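Local coordinates for protein polycyclic ketone monooxygenase (Myceliophthora thermophila, PDB 5MQ6) that uses FAD and NADPH to insert one oxygen atom beside the carbonyl of ketones, notably polycyclic ones, giving esters or lactones, at residues 80-85 against 110-115. Numbering follows the deposited sequence.
Sequences KFIILG and LMVDAA. With FAD (flavin-adenine dinucleotide), chain B.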
loop_
_atom_site.group_PDB
_atom_site.type_symbol
_atom_site.label_atom_id
_atom_site.label_comp_id
_atom_site.label_asym_id
_atom_site.label_seq_id
_atom_site.Cartn_x
_atom_site.Cartn_y
_atom_site.Cartn_z
ATOM N N LYS A 80 -24.392 13.312 -1.536
ATOM C CA LYS A 80 -23.976 13.541 -2.936
ATOM C C LYS A 80 -22.816 12.567 -3.243
ATOM O O LYS A 80 -22.884 11.823 -4.187
ATOM C CB LYS A 80 -23.591 15.009 -3.106
ATOM C CG LYS A 80 -23.168 15.473 -4.517
ATOM C CD LYS A 80 -22.947 16.975 -4.493
ATOM C CE LYS A 80 -22.713 17.499 -5.943
ATOM N NZ LYS A 80 -22.394 18.934 -5.882
ATOM N N PHE A 81 -21.729 12.647 -2.454
ATOM C CA PHE A 81 -20.564 11.784 -2.568
ATOM C C PHE A 81 -20.441 10.882 -1.304
ATOM O O PHE A 81 -20.494 11.355 -0.157
ATOM C CB PHE A 81 -19.260 12.614 -2.653
ATOM C CG PHE A 81 -19.197 13.496 -3.843
ATOM C CD1 PHE A 81 -18.793 13.005 -5.070
ATOM C CD2 PHE A 81 -19.601 14.834 -3.767
ATOM C CE1 PHE A 81 -18.793 13.814 -6.194
ATOM C CE2 PHE A 81 -19.605 15.650 -4.915
ATOM C CZ PHE A 81 -19.224 15.110 -6.139
ATOM N N ILE A 82 -20.252 9.601 -1.538
ATOM C CA ILE A 82 -19.679 8.716 -0.519
ATOM C C ILE A 82 -18.259 8.372 -0.905
ATOM O O ILE A 82 -17.966 7.884 -2.006
ATOM C CB ILE A 82 -20.519 7.484 -0.209
ATOM C CG1 ILE A 82 -21.823 7.945 0.519
ATOM C CG2 ILE A 82 -19.679 6.534 0.702
ATOM C CD1 ILE A 82 -22.895 6.856 0.540
ATOM N N ILE A 83 -17.379 8.640 0.045
ATOM C CA ILE A 83 -15.974 8.241 -0.037
ATOM C C ILE A 83 -15.702 7.033 0.879
ATOM O O ILE A 83 -15.960 7.119 2.070
ATOM C CB ILE A 83 -15.069 9.397 0.395
ATOM C CG1 ILE A 83 -15.279 10.590 -0.583
ATOM C CG2 ILE A 83 -13.579 8.958 0.422
ATOM C CD1 ILE A 83 -14.618 11.880 -0.132
ATOM N N LEU A 84 -15.162 5.955 0.319
ATOM C CA LEU A 84 -14.816 4.792 1.123
ATOM C C LEU A 84 -13.352 4.922 1.428
ATOM O O LEU A 84 -12.504 4.946 0.522
ATOM C CB LEU A 84 -15.104 3.492 0.376
ATOM C CG LEU A 84 -15.085 2.149 1.094
ATOM C CD1 LEU A 84 -15.803 1.068 0.304
ATOM C CD2 LEU A 84 -13.668 1.644 1.208
ATOM N N GLY A 85 -13.073 5.101 2.714
ATOM C CA GLY A 85 -11.762 5.342 3.194
ATOM C C GLY A 85 -11.544 6.765 3.691
ATOM O O GLY A 85 -11.823 7.696 2.968
ATOM N N LEU A 110 -20.113 11.935 2.767
ATOM C CA LEU A 110 -19.944 11.004 3.832
ATOM C C LEU A 110 -18.750 10.163 3.527
ATOM O O LEU A 110 -18.715 9.489 2.512
ATOM C CB LEU A 110 -21.192 10.138 4.108
ATOM C CG LEU A 110 -21.025 9.223 5.351
ATOM C CD1 LEU A 110 -21.075 10.032 6.627
ATOM C CD2 LEU A 110 -22.079 8.130 5.406
ATOM N N MET A 111 -17.804 10.185 4.450
ATOM C CA MET A 111 -16.626 9.318 4.387
ATOM C C MET A 111 -16.943 8.132 5.265
ATOM O O MET A 111 -17.502 8.320 6.379
ATOM C CB MET A 111 -15.339 10.026 4.862
ATOM C CG MET A 111 -15.090 11.374 4.139
ATOM S SD MET A 111 -13.634 12.229 4.809
ATOM C CE MET A 111 -12.390 11.242 3.996
ATOM N N VAL A 112 -16.634 6.937 4.759
ATOM C CA VAL A 112 -16.917 5.693 5.474
ATOM C C VAL A 112 -15.656 4.888 5.589
ATOM O O VAL A 112 -14.933 4.659 4.600
ATOM C CB VAL A 112 -18.024 4.857 4.770
ATOM C CG1 VAL A 112 -18.467 3.618 5.572
ATOM C CG2 VAL A 112 -19.233 5.764 4.546
ATOM N N ASP A 113 -15.399 4.392 6.804
ATOM C CA ASP A 113 -14.181 3.661 7.072
ATOM C C ASP A 113 -14.453 2.689 8.227
ATOM O O ASP A 113 -15.099 3.024 9.210
ATOM C CB ASP A 113 -13.083 4.657 7.448
ATOM C CG ASP A 113 -11.639 4.097 7.251
ATOM O OD1 ASP A 113 -11.400 2.891 7.486
ATOM O OD2 ASP A 113 -10.746 4.891 6.879
ATOM N N ALA A 114 -13.886 1.515 8.134
ATOM C CA ALA A 114 -13.859 0.506 9.197
ATOM C C ALA A 114 -12.990 0.953 10.359
ATOM O O ALA A 114 -13.232 0.552 11.437
ATOM C CB ALA A 114 -13.372 -0.841 8.651
ATOM N N ALA A 115 -11.983 1.784 10.155
ATOM C CA ALA A 115 -11.220 2.338 11.270
ATOM C C ALA A 115 -12.051 3.146 12.203
ATOM O O ALA A 115 -13.111 3.667 11.841
ATOM C CB ALA A 115 -10.075 3.220 10.759
HETATM P PA FAD B . -5.442 3.451 3.557
HETATM O O1A FAD B . -5.224 1.974 3.558
HETATM O O2A FAD B . -4.511 4.379 4.316
HETATM O O5B FAD B . -6.928 3.730 4.095
HETATM C C5B FAD B . -7.998 3.007 3.586
HETATM C C4B FAD B . -8.983 2.756 4.709
HETATM O O4B FAD B . -10.168 2.206 4.101
HETATM C C3B FAD B . -8.539 1.765 5.782
HETATM O O3B FAD B . -8.856 2.266 7.055
HETATM C C2B FAD B . -9.349 0.533 5.489
HETATM O O2B FAD B . -9.602 -0.236 6.640
HETATM C C1B FAD B . -10.605 1.140 4.902
HETATM N N9A FAD B . -11.375 0.199 4.125
HETATM C C8A FAD B . -10.921 -0.578 3.101
HETATM N N7A FAD B . -11.930 -1.333 2.678
HETATM C C5A FAD B . -13.032 -1.091 3.408
HETATM C C6A FAD B . -14.423 -1.578 3.389
HETATM N N6A FAD B . -14.900 -2.504 2.582
HETATM N N1A FAD B . -15.200 -0.984 4.257
HETATM C C2A FAD B . -14.772 -0.048 5.137
HETATM N N3A FAD B . -13.562 0.451 5.245
HETATM C C4A FAD B . -12.646 -0.087 4.381
HETATM N N1 FAD B . 3.400 4.235 1.402
HETATM C C2 FAD B . 4.275 5.227 1.032
HETATM O O2 FAD B . 4.178 5.767 -0.063
HETATM N N3 FAD B . 5.250 5.622 1.863
HETATM C C4 FAD B . 5.382 5.044 3.068
HETATM O O4 FAD B . 6.286 5.453 3.784
HETATM C C4X FAD B . 4.499 3.972 3.561
HETATM N N5 FAD B . 4.616 3.340 4.776
HETATM C C5X FAD B . 3.724 2.367 5.085
HETATM C C6 FAD B . 3.824 1.654 6.377
HETATM C C7 FAD B . 2.809 0.610 6.618
HETATM C C7M FAD B . 2.811 -0.178 7.908
HETATM C C8 FAD B . 1.756 0.260 5.621
HETATM C C8M FAD B . 0.696 -0.814 5.860
HETATM C C9 FAD B . 1.701 0.940 4.420
HETATM C C9A FAD B . 2.639 1.968 4.120
HETATM N N10 FAD B . 2.547 2.606 2.872
HETATM C C10 FAD B . 3.457 3.629 2.591
HETATM C "C1'" FAD B . 1.464 2.319 1.903
HETATM C "C2'" FAD B . 0.193 3.104 2.435
HETATM O "O2'" FAD B . -0.914 2.195 2.516
HETATM C "C3'" FAD B . -0.184 4.379 1.605
HETATM O "O3'" FAD B . 0.920 5.288 1.617
HETATM C "C4'" FAD B . -1.355 5.246 2.124
HETATM O "O4'" FAD B . -1.394 5.445 3.607
HETATM C "C5'" FAD B . -2.695 4.677 1.613
HETATM O "O5'" FAD B . -3.696 5.730 1.774
HETATM P P FAD B . -5.183 5.248 1.348
HETATM O O1P FAD B . -6.141 6.287 2.039
HETATM O O2P FAD B . -5.139 5.013 -0.168
HETATM O O3P FAD B . -5.359 3.738 1.979
#
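In the beta-alpha-beta unit of the FAD-binding Rossmann fold, strands 81-84 and 110-112 run side by side and parallel, and I83 lies between L110 and V112 in the hydrogen-bond ladder. I83 N donates to L110 O (2.9 Å) and I83 O accepts from V112 N, almost in line with the carbonyl. The ladder is extended at both ends: L110 N donates to F81 O, and G85 N to V112 O at 2.7 Å.

On one face, CG2 of I82 meets CG2 of V112 at 3.9 Å, while I82 CG1 approaches L110 CB (4.3 Å); V183 and L214 continue this apolar layer. On the opposite face I83 packs on Y93 and A94 of helix 88-99, and M111 on A94. There M111 CG passes I83 CB, and a bend at chi3 (77°) brings the methyl CE to 3.7 Å from G85 O.

At the C-terminal ends of the strands both segments reach the cofactor. With CG anti to the backbone N (chi1 -159°), the D113 carboxylate is carried to the ribose, where OD1 accepts a hydrogen bond from O3B of FAD (2.7 Å); A115 N reaches the same oxygen from above the carboxylate plane, closing an Asx turn, while OD2 takes A86 N of the glycine-rich turn. A114 N donates to adenine N3A, G85 CA lies beside ribose O4B, and L84 CD2 packs 3.6 Å from C5A of the ring. An alanine in place of D113 would probably leave the ribose hydroxyl and the A86 and A115 amides without their acceptor, freeing both turns to shift. One carboxylate thus joins the A86 and A115 amides to the ribose hydroxyl.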